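Local coordinates for mandelate racemase/muconate lactonizing protein (Thermobispora bispora, PDB 3VC5) that probably catalyses the magnesium-dependent dehydration of D-glucarate to 5-dehydro-4-deoxy-D-glucarate, as a glucarate dehydratase of the enolase superfamily, at residues R254-D265 against E279-C289; G344-A355 against V389-V399. One frame throughout, in Å; residues are numbered along the deposited sequence.

Contact 1 (R254-D265 against E279-C289); sequences RALDGVLEYLED and EVPMPLATNMC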
loop_
_atom_site.group_PDB
_atom_site.type_symbol
_atom_site.label_atom_id
_atom_site.label_comp_id
_atom_site.label_asym_id
_atom_site.label_seq_id
_atom_site.Cartn_x
_atom_site.Cartn_y
_atom_site.Cartn_z
ATOM N N ARG A 254 -17.379 29.731 4.120
ATOM C CA ARG A 254 -18.507 30.004 5.011
ATOM C C ARG A 254 -19.776 30.356 4.236
ATOM O O ARG A 254 -20.869 29.888 4.571
ATOM C CB ARG A 254 -18.153 31.100 6.007
ATOM C CG ARG A 254 -17.193 30.622 7.084
ATOM C CD ARG A 254 -16.751 31.747 7.983
ATOM N NE ARG A 254 -15.789 31.265 8.967
ATOM C CZ ARG A 254 -15.356 31.976 10.005
ATOM N NH1 ARG A 254 -15.807 33.210 10.198
ATOM N NH2 ARG A 254 -14.476 31.452 10.849
ATOM N N ALA A 255 -19.635 31.161 3.188
ATOM C CA ALA A 255 -20.796 31.484 2.359
ATOM C C ALA A 255 -21.409 30.247 1.702
ATOM O O ALA A 255 -22.614 30.225 1.451
ATOM C CB ALA A 255 -20.444 32.534 1.303
ATOM N N LEU A 256 -20.600 29.221 1.434
ATOM C CA LEU A 256 -21.084 28.009 0.758
ATOM C C LEU A 256 -21.387 26.850 1.740
ATOM O O LEU A 256 -21.401 25.672 1.354
ATOM C CB LEU A 256 -20.086 27.576 -0.329
ATOM C CG LEU A 256 -19.979 28.598 -1.462
ATOM C CD1 LEU A 256 -18.910 28.150 -2.433
ATOM C CD2 LEU A 256 -21.330 28.766 -2.179
ATOM N N ASP A 257 -21.637 27.185 3.005
ATOM C CA ASP A 257 -21.911 26.186 4.036
ATOM C C ASP A 257 -23.050 25.284 3.560
ATOM O O ASP A 257 -24.084 25.782 3.144
ATOM C CB ASP A 257 -22.317 26.891 5.347
ATOM C CG ASP A 257 -22.418 25.940 6.544
ATOM O OD1 ASP A 257 -22.411 24.698 6.382
ATOM O OD2 ASP A 257 -22.516 26.451 7.675
ATOM N N GLY A 258 -22.848 23.966 3.615
ATOM C CA GLY A 258 -23.892 23.009 3.262
ATOM C C GLY A 258 -24.107 22.824 1.765
ATOM O O GLY A 258 -25.012 22.095 1.356
ATOM N N VAL A 259 -23.279 23.470 0.944
ATOM C CA VAL A 259 -23.439 23.405 -0.519
ATOM C C VAL A 259 -22.377 22.534 -1.215
ATOM O O VAL A 259 -22.680 21.874 -2.214
ATOM C CB VAL A 259 -23.487 24.826 -1.154
ATOM C CG1 VAL A 259 -23.780 24.747 -2.640
ATOM C CG2 VAL A 259 -24.535 25.696 -0.463
ATOM N N LEU A 260 -21.145 22.523 -0.699
ATOM C CA LEU A 260 -20.027 21.787 -1.349
ATOM C C LEU A 260 -19.710 20.421 -0.711
ATOM O O LEU A 260 -19.652 20.299 0.518
ATOM C CB LEU A 260 -18.749 22.651 -1.348
ATOM C CG LEU A 260 -18.783 23.980 -2.113
ATOM C CD1 LEU A 260 -17.490 24.757 -1.891
ATOM C CD2 LEU A 260 -19.069 23.812 -3.625
ATOM N N GLU A 261 -19.499 19.409 -1.550
ATOM C CA GLU A 261 -18.934 18.120 -1.143
ATOM C C GLU A 261 -17.547 18.413 -0.547
ATOM O O GLU A 261 -17.167 17.867 0.497
ATOM C CB GLU A 261 -18.817 17.190 -2.367
ATOM C CG GLU A 261 -18.231 15.816 -2.084
ATOM C CD GLU A 261 -18.058 14.975 -3.341
ATOM O OE1 GLU A 261 -18.047 15.543 -4.462
ATOM O OE2 GLU A 261 -17.938 13.726 -3.213
ATOM N N TYR A 262 -16.793 19.278 -1.232
ATOM C CA TYR A 262 -15.491 19.754 -0.754
ATOM C C TYR A 262 -15.058 21.014 -1.508
ATOM O O TYR A 262 -15.556 21.293 -2.620
ATOM C CB TYR A 262 -14.402 18.649 -0.780
ATOM C CG TYR A 262 -14.108 17.911 -2.077
ATOM C CD1 TYR A 262 -14.409 16.541 -2.194
ATOM C CD2 TYR A 262 -13.483 18.544 -3.168
ATOM C CE1 TYR A 262 -14.110 15.842 -3.336
ATOM C CE2 TYR A 262 -13.193 17.830 -4.351
ATOM C CZ TYR A 262 -13.500 16.473 -4.406
ATOM O OH TYR A 262 -13.223 15.721 -5.532
ATOM N N LEU A 263 -14.163 21.790 -0.893
ATOM C CA LEU A 263 -13.604 22.984 -1.520
ATOM C C LEU A 263 -12.147 22.620 -1.874
ATOM O O LEU A 263 -11.343 22.331 -0.998
ATOM C CB LEU A 263 -13.686 24.192 -0.555
ATOM C CG LEU A 263 -13.038 25.512 -0.985
ATOM C CD1 LEU A 263 -13.621 25.989 -2.340
ATOM C CD2 LEU A 263 -13.195 26.606 0.114
ATOM N N GLU A 264 -11.814 22.644 -3.153
ATOM C CA GLU A 264 -10.557 22.076 -3.633
ATOM C C GLU A 264 -9.528 23.179 -3.865
ATOM O O GLU A 264 -9.774 24.107 -4.637
ATOM C CB GLU A 264 -10.854 21.368 -4.956
ATOM C CG GLU A 264 -9.716 20.607 -5.537
ATOM C CD GLU A 264 -10.162 19.842 -6.771
ATOM O OE1 GLU A 264 -11.282 19.310 -6.763
ATOM O OE2 GLU A 264 -9.396 19.769 -7.735
ATOM N N ASP A 265 -8.387 23.110 -3.168
ATOM C CA ASP A 265 -7.305 24.092 -3.381
ATOM C C ASP A 265 -7.739 25.551 -3.436
ATOM O O ASP A 265 -7.461 26.258 -4.404
ATOM C CB ASP A 265 -6.535 23.737 -4.652
ATOM C CG ASP A 265 -5.680 22.502 -4.439
ATOM O OD1 ASP A 265 -5.001 22.447 -3.362
ATOM O OD2 ASP A 265 -5.720 21.587 -5.292
ATOM N N GLU A 279 -11.358 26.760 9.519
ATOM C CA GLU A 279 -12.360 27.855 9.652
ATOM C C GLU A 279 -13.528 27.783 8.646
ATOM O O GLU A 279 -14.380 28.691 8.592
ATOM C CB GLU A 279 -11.674 29.211 9.540
ATOM C CG GLU A 279 -10.688 29.475 10.673
ATOM C CD GLU A 279 -11.379 29.615 12.016
ATOM O OE1 GLU A 279 -12.632 29.681 12.047
ATOM O OE2 GLU A 279 -10.673 29.659 13.048
ATOM N N VAL A 280 -13.572 26.709 7.855
ATOM C CA VAL A 280 -14.680 26.502 6.900
ATOM C C VAL A 280 -15.416 25.206 7.206
ATOM O O VAL A 280 -14.833 24.287 7.783
ATOM C CB VAL A 280 -14.217 26.548 5.426
ATOM C CG1 VAL A 280 -13.549 27.892 5.114
ATOM C CG2 VAL A 280 -13.260 25.394 5.117
ATOM N N PRO A 281 -16.716 25.142 6.854
ATOM C CA PRO A 281 -17.526 23.991 7.299
ATOM C C PRO A 281 -17.427 22.728 6.455
ATOM O O PRO A 281 -17.844 21.655 6.913
ATOM C CB PRO A 281 -18.958 24.521 7.244
ATOM C CG PRO A 281 -18.898 25.647 6.226
ATOM C CD PRO A 281 -17.546 26.266 6.377
ATOM N N MET A 282 -16.889 22.840 5.244
ATOM C CA MET A 282 -16.728 21.664 4.403
ATOM C C MET A 282 -15.246 21.249 4.370
ATOM O O MET A 282 -14.373 22.079 4.621
ATOM C CB MET A 282 -17.248 21.939 2.984
ATOM C CG MET A 282 -16.378 22.868 2.157
ATOM S SD MET A 282 -16.563 24.615 2.609
ATOM C CE MET A 282 -18.327 24.891 2.383
ATOM N N PRO A 283 -14.966 19.961 4.082
ATOM C CA PRO A 283 -13.574 19.519 3.900
ATOM C C PRO A 283 -12.879 20.238 2.737
ATOM O O PRO A 283 -13.543 20.627 1.758
ATOM C CB PRO A 283 -13.702 18.044 3.547
ATOM C CG PRO A 283 -15.129 17.633 3.835
ATOM C CD PRO A 283 -15.960 18.892 3.836
ATOM N N LEU A 284 -11.563 20.423 2.844
ATOM C CA LEU A 284 -10.753 20.883 1.715
ATOM C C LEU A 284 -10.165 19.656 1.016
ATOM O O LEU A 284 -9.963 18.600 1.646
ATOM C CB LEU A 284 -9.595 21.757 2.188
ATOM C CG LEU A 284 -9.992 23.037 2.930
ATOM C CD1 LEU A 284 -8.771 23.969 3.062
ATOM C CD2 LEU A 284 -11.159 23.750 2.248
ATOM N N ALA A 285 -9.902 19.804 -0.288
ATOM C CA ALA A 285 -9.242 18.776 -1.070
ATOM C C ALA A 285 -8.030 19.391 -1.739
ATOM O O ALA A 285 -7.939 20.613 -1.874
ATOM C CB ALA A 285 -10.203 18.254 -2.156
ATOM N N THR A 286 -7.115 18.552 -2.234
ATOM C CA THR A 286 -5.995 19.111 -2.985
ATOM C C THR A 286 -5.502 18.167 -4.080
ATOM O O THR A 286 -5.573 16.915 -3.930
ATOM C CB THR A 286 -4.784 19.451 -2.048
ATOM O OG1 THR A 286 -3.879 20.308 -2.750
ATOM C CG2 THR A 286 -4.057 18.196 -1.616
ATOM N N ASN A 287 -4.971 18.771 -5.146
ATOM C CA ASN A 287 -3.972 18.099 -5.993
ATOM C C ASN A 287 -2.803 19.049 -6.251
ATOM O O ASN A 287 -2.178 19.004 -7.321
ATOM C CB ASN A 287 -4.569 17.623 -7.326
ATOM C CG ASN A 287 -5.336 18.723 -8.076
ATOM O OD1 ASN A 287 -6.564 18.703 -8.095
ATOM N ND2 ASN A 287 -4.625 19.654 -8.727
ATOM N N MET A 288 -2.494 19.892 -5.248
ATOM C CA MET A 288 -1.425 20.902 -5.376
ATOM C C MET A 288 -0.467 20.909 -4.227
ATOM O O MET A 288 0.723 21.014 -4.480
ATOM C CB MET A 288 -1.969 22.337 -5.579
ATOM C CG MET A 288 -2.777 22.467 -6.881
ATOM S SD MET A 288 -3.500 24.123 -7.090
ATOM C CE MET A 288 -2.051 25.138 -7.407
ATOM N N CYS A 289 -0.950 20.810 -2.987
ATOM C CA CYS A 289 -0.023 20.902 -1.846
ATOM C C CYS A 289 0.373 19.518 -1.320
ATOM O O CYS A 289 1.236 19.405 -0.468
ATOM C CB CYS A 289 -0.615 21.801 -0.727
ATOM S SG CYS A 289 -2.022 21.125 0.218
#
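Asp265 and Thr286 meet where two neighbouring parallel strands of the enolase-superfamily barrel, 262-264 and 284-286, run out into loops, and this end illustrates how a beta-alpha-beta unit fixes the residues it presents. Each carboxylate oxygen of Asp265 has its own donor: the hydroxyl of Thr286 gives a very short bond from OG1 to OD1 (2.5 Å), while the amide N of Asn287 reaches the syn lone pair of OD2 at 2.9 Å. Thr286 OG1 in turn accepts from the backbone N of Met288 and of Cys289, an ST turn and an ST motif on one oxygen. Behind this lies the tightly packed ladder. Leu263 N bonds to Pro283 O in the carbonyl plane, whereas Ala285 N reaches Leu263 O from 42° above the Leu263 carbonyl plane. The methyl of Ala285 sits over a face of the Tyr262 ring, a CH-pi contact with CB 3.9 Å from the centroid. In Met282, CG between the backbone N and the carbonyl carbon (chi1 72°) lies against Leu263 CB, and two further bends carry CE to Leu256 O at 3.3 Å.

The other end is looser and solvent-exposed. There the extended chain of Arg254 lies beside Glu279; NE points almost straight at Glu279 O (3.0 Å), and the salt bridge from NH2 to Glu279 OE1 (2.8 Å) is a weak, bent hydrogen bond between planes 64° apart. Asp257 merely rests on the Pro281 ring.

Glu264 and Asn287, both residues of the magnesium site, which holds no ion in this chain, bring two acceptors together, OE2 and OD1 at 3.0 Å. Lys209 pairs with Glu264, and Asp239 completes the site; such converging oxygens are consistent with a pocket suited to a cation.

Contact 2 (G344-A355 against V389-V399); sequences GISLAAMTHLAA and VPVPDGPGLGV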
loop_
_atom_site.group_PDB
_atom_site.type_symbol
_atom_site.label_atom_id
_atom_site.label_comp_id
_atom_site.label_asym_id
_atom_site.label_seq_id
_atom_site.Cartn_x
_atom_site.Cartn_y
_atom_site.Cartn_z
ATOM N N GLY A 344 -8.146 7.298 -23.845
ATOM C CA GLY A 344 -8.805 6.118 -23.315
ATOM C C GLY A 344 -7.893 5.142 -22.569
ATOM O O GLY A 344 -8.364 4.330 -21.780
ATOM N N ILE A 345 -6.587 5.203 -22.820
ATOM C CA ILE A 345 -5.659 4.347 -22.066
ATOM C C ILE A 345 -5.661 4.832 -20.617
ATOM O O ILE A 345 -5.861 4.044 -19.680
ATOM C CB ILE A 345 -4.256 4.376 -22.670
ATOM C CG1 ILE A 345 -4.289 3.712 -24.058
ATOM C CG2 ILE A 345 -3.225 3.700 -21.699
ATOM C CD1 ILE A 345 -3.077 4.119 -24.923
ATOM N N SER A 346 -5.507 6.140 -20.442
ATOM C CA SER A 346 -5.595 6.756 -19.095
ATOM C C SER A 346 -6.978 6.492 -18.490
ATOM O O SER A 346 -7.077 6.150 -17.319
ATOM C CB SER A 346 -5.340 8.258 -19.144
ATOM O OG SER A 346 -3.951 8.464 -19.276
ATOM N N LEU A 347 -8.045 6.623 -19.283
ATOM C CA LEU A 347 -9.400 6.389 -18.718
ATOM C C LEU A 347 -9.553 4.944 -18.244
ATOM O O LEU A 347 -10.101 4.699 -17.147
ATOM C CB LEU A 347 -10.521 6.696 -19.721
ATOM C CG LEU A 347 -11.949 6.636 -19.137
ATOM C CD1 LEU A 347 -12.169 7.588 -17.981
ATOM C CD2 LEU A 347 -12.966 6.918 -20.238
ATOM N N ALA A 348 -9.016 3.983 -19.008
ATOM C CA ALA A 348 -9.110 2.562 -18.601
ATOM C C ALA A 348 -8.324 2.390 -17.286
ATOM O O ALA A 348 -8.804 1.766 -16.339
ATOM C CB ALA A 348 -8.543 1.657 -19.659
ATOM N N ALA A 349 -7.116 2.969 -17.241
ATOM C CA ALA A 349 -6.271 2.820 -16.047
ATOM C C ALA A 349 -6.931 3.451 -14.807
ATOM O O ALA A 349 -6.953 2.844 -13.733
ATOM C CB ALA A 349 -4.912 3.394 -16.292
ATOM N N MET A 350 -7.468 4.660 -14.975
ATOM C CA MET A 350 -8.207 5.339 -13.917
ATOM C C MET A 350 -9.327 4.487 -13.385
ATOM O O MET A 350 -9.574 4.417 -12.170
ATOM C CB MET A 350 -8.741 6.705 -14.393
ATOM C CG MET A 350 -7.623 7.701 -14.734
ATOM S SD MET A 350 -8.178 8.995 -15.895
ATOM C CE MET A 350 -9.111 10.051 -14.820
ATOM N N THR A 351 -10.034 3.857 -14.312
ATOM C CA THR A 351 -11.225 3.099 -13.977
ATOM C C THR A 351 -10.893 1.793 -13.242
ATOM O O THR A 351 -11.531 1.467 -12.245
ATOM C CB THR A 351 -12.061 2.856 -15.251
ATOM O OG1 THR A 351 -12.453 4.136 -15.782
ATOM C CG2 THR A 351 -13.306 1.998 -14.960
ATOM N N HIS A 352 -9.887 1.055 -13.711
ATOM C CA HIS A 352 -9.482 -0.151 -12.993
ATOM C C HIS A 352 -8.974 0.200 -11.601
ATOM O O HIS A 352 -9.284 -0.508 -10.628
ATOM C CB HIS A 352 -8.383 -0.938 -13.766
ATOM C CG HIS A 352 -8.912 -1.687 -14.941
ATOM N ND1 HIS A 352 -9.392 -2.977 -14.838
ATOM C CD2 HIS A 352 -9.006 -1.347 -16.253
ATOM C CE1 HIS A 352 -9.788 -3.387 -16.035
ATOM N NE2 HIS A 352 -9.567 -2.420 -16.909
ATOM N N LEU A 353 -8.184 1.272 -11.503
ATOM C CA LEU A 353 -7.653 1.665 -10.189
ATOM C C LEU A 353 -8.815 2.008 -9.243
ATOM O O LEU A 353 -8.910 1.491 -8.110
ATOM C CB LEU A 353 -6.711 2.870 -10.332
ATOM C CG LEU A 353 -6.261 3.547 -9.018
ATOM C CD1 LEU A 353 -5.462 2.576 -8.114
ATOM C CD2 LEU A 353 -5.442 4.791 -9.356
ATOM N N ALA A 354 -9.707 2.897 -9.683
ATOM C CA ALA A 354 -10.827 3.281 -8.803
ATOM C C ALA A 354 -11.745 2.089 -8.478
ATOM O O ALA A 354 -12.237 1.975 -7.349
ATOM C CB ALA A 354 -11.638 4.420 -9.420
ATOM N N ALA A 355 -12.012 1.222 -9.463
ATOM C CA ALA A 355 -12.920 0.096 -9.226
ATOM C C ALA A 355 -12.403 -0.867 -8.158
ATOM O O ALA A 355 -13.195 -1.495 -7.441
ATOM C CB ALA A 355 -13.195 -0.684 -10.554
ATOM N N VAL A 389 -18.318 4.751 -15.468
ATOM C CA VAL A 389 -17.706 3.864 -16.464
ATOM C C VAL A 389 -17.667 2.441 -15.920
ATOM O O VAL A 389 -16.991 2.151 -14.921
ATOM C CB VAL A 389 -16.280 4.322 -16.810
ATOM C CG1 VAL A 389 -15.606 3.325 -17.785
ATOM C CG2 VAL A 389 -16.295 5.737 -17.383
ATOM N N PRO A 390 -18.419 1.536 -16.549
ATOM C CA PRO A 390 -18.311 0.155 -16.116
ATOM C C PRO A 390 -16.884 -0.388 -16.330
ATOM O O PRO A 390 -16.233 -0.069 -17.336
ATOM C CB PRO A 390 -19.336 -0.573 -17.019
ATOM C CG PRO A 390 -20.301 0.497 -17.487
ATOM C CD PRO A 390 -19.406 1.720 -17.642
ATOM N N VAL A 391 -16.382 -1.165 -15.372
ATOM C CA VAL A 391 -15.059 -1.772 -15.544
ATOM C C VAL A 391 -15.028 -2.613 -16.816
ATOM O O VAL A 391 -15.888 -3.488 -17.004
ATOM C CB VAL A 391 -14.658 -2.679 -14.372
ATOM C CG1 VAL A 391 -13.257 -3.287 -14.640
ATOM C CG2 VAL A 391 -14.693 -1.910 -13.067
ATOM N N PRO A 392 -14.045 -2.372 -17.696
ATOM C CA PRO A 392 -14.030 -3.153 -18.945
ATOM C C PRO A 392 -13.940 -4.647 -18.653
ATOM O O PRO A 392 -13.396 -5.048 -17.617
ATOM C CB PRO A 392 -12.764 -2.667 -19.651
ATOM C CG PRO A 392 -12.572 -1.261 -19.135
ATOM C CD PRO A 392 -13.077 -1.267 -17.708
ATOM N N ASP A 393 -14.478 -5.470 -19.549
ATOM C CA ASP A 393 -14.498 -6.905 -19.287
ATOM C C ASP A 393 -13.271 -7.640 -19.829
ATOM O O ASP A 393 -12.796 -8.590 -19.209
ATOM C CB ASP A 393 -15.824 -7.556 -19.726
ATOM C CG ASP A 393 -16.264 -7.131 -21.110
ATOM O OD1 ASP A 393 -17.474 -6.866 -21.295
ATOM O OD2 ASP A 393 -15.408 -7.071 -22.015
ATOM N N GLY A 394 -12.736 -7.184 -20.959
ATOM C CA GLY A 394 -11.570 -7.848 -21.541
ATOM C C GLY A 394 -10.443 -8.015 -20.533
ATOM O O GLY A 394 -10.489 -7.438 -19.429
ATOM N N PRO A 395 -9.427 -8.824 -20.892
ATOM C CA PRO A 395 -8.200 -8.995 -20.102
ATOM C C PRO A 395 -7.357 -7.727 -20.139
ATOM O O PRO A 395 -7.483 -6.925 -21.066
ATOM C CB PRO A 395 -7.441 -10.091 -20.853
ATOM C CG PRO A 395 -8.013 -10.079 -22.228
ATOM C CD PRO A 395 -9.469 -9.740 -22.041
ATOM N N GLY A 396 -6.492 -7.543 -19.148
ATOM C CA GLY A 396 -5.654 -6.356 -19.118
ATOM C C GLY A 396 -6.507 -5.123 -18.892
ATOM O O GLY A 396 -7.473 -5.161 -18.120
ATOM N N LEU A 397 -6.145 -4.014 -19.527
ATOM C CA LEU A 397 -6.923 -2.778 -19.385
ATOM C C LEU A 397 -8.283 -2.881 -20.063
ATOM O O LEU A 397 -9.199 -2.113 -19.756
ATOM C CB LEU A 397 -6.145 -1.582 -19.951
ATOM C CG LEU A 397 -4.931 -1.110 -19.147
ATOM C CD1 LEU A 397 -4.123 -0.106 -19.985
ATOM C CD2 LEU A 397 -5.363 -0.511 -17.785
ATOM N N GLY A 398 -8.406 -3.816 -20.989
ATOM C CA GLY A 398 -9.673 -4.029 -21.718
ATOM C C GLY A 398 -9.811 -3.071 -22.894
ATOM O O GLY A 398 -10.917 -2.841 -23.386
ATOM N N VAL A 399 -8.696 -2.486 -23.346
ATOM C CA VAL A 399 -8.735 -1.614 -24.532
ATOM C C VAL A 399 -7.817 -2.114 -25.626
ATOM O O VAL A 399 -6.884 -2.868 -25.369
ATOM C CB VAL A 399 -8.391 -0.133 -24.207
ATOM C CG1 VAL A 399 -9.483 0.477 -23.314
ATOM C CG2 VAL A 399 -6.971 0.013 -23.588
#
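With its CG anti to the carbonyl carbon (chi1 -75°), the His352 side chain swings out from helix 344-355 to the loop that follows strand 388-390, and chi2 of -88° turns the ring so that NE2 meets Leu397 O at 2.9 Å. The acceptor lies near the ring plane at the edge, but the bond is not ideal from the other side: the donor stands 53° above the carbonyl plane of Leu397. Val391 CG1 comes obliquely to CE1 at 3.7 Å, Pro392 CD lies 3.8 Å from NE2, and ND1 accepts from the backbone N of Ala151, so both ring nitrogens are occupied and the ring's rotation is set. Replacing His352 by an alanine would probably leave Leu397 O without this donor and Ala151 N without its acceptor, and open a gap beside Val391 and Pro392.

Thr351, one residue earlier, sets CG2 3.7 Å from Val389 O in strand 388-390, and its side chain crosses that of Val389 at about a right angle. Its hydroxyl folds back on the helix: OG1 donates to Leu347 O at 2.8 Å, on the opposite face of that carbonyl from the backbone N of Thr351, and also bonds Tyr164 OH of strand 161-169.

Toward the helix start, Leu397 extends CD2 to within 3.9 Å of Ala349 CA and sets CB against the methyl of Ala348; that methyl also meets Val399 CG1 at 4.0 Å. Leu397 lies in the type II' turn Pro395 to Gly398, where Gly396 has positive phi.

The contact thus packs a barrel helix against the chain leaving strand 388-390, away from the annotated sites. Its chemistry is that of a buried apolar seam in which one imidazole bridges the carbonyl of Leu397 and the N-H of Ala151, donating to one and accepting from the other.

Contacts 1 and 2 sample one barrel at two places, and as a pair they illustrate how the same scaffold can serve both chemistry and packing. Their centres are 29 Å apart and their nearest atoms about 11 Å, so they do not touch; both nevertheless reach the same sheet, contact 1 through its adjacent strands 262-264 and 284-286, contact 2 through strand 388-390, which pairs antiparallel with strand 161-169. At the metal-site end of contact 1, side chain to side chain, Glu264 is about 3 Å from Asp239 and Asn287 about 3 Å from His338, a predicted proton acceptor. Contact 2 lies away from the annotated sites, although its helix 344-355 begins six residues after His338.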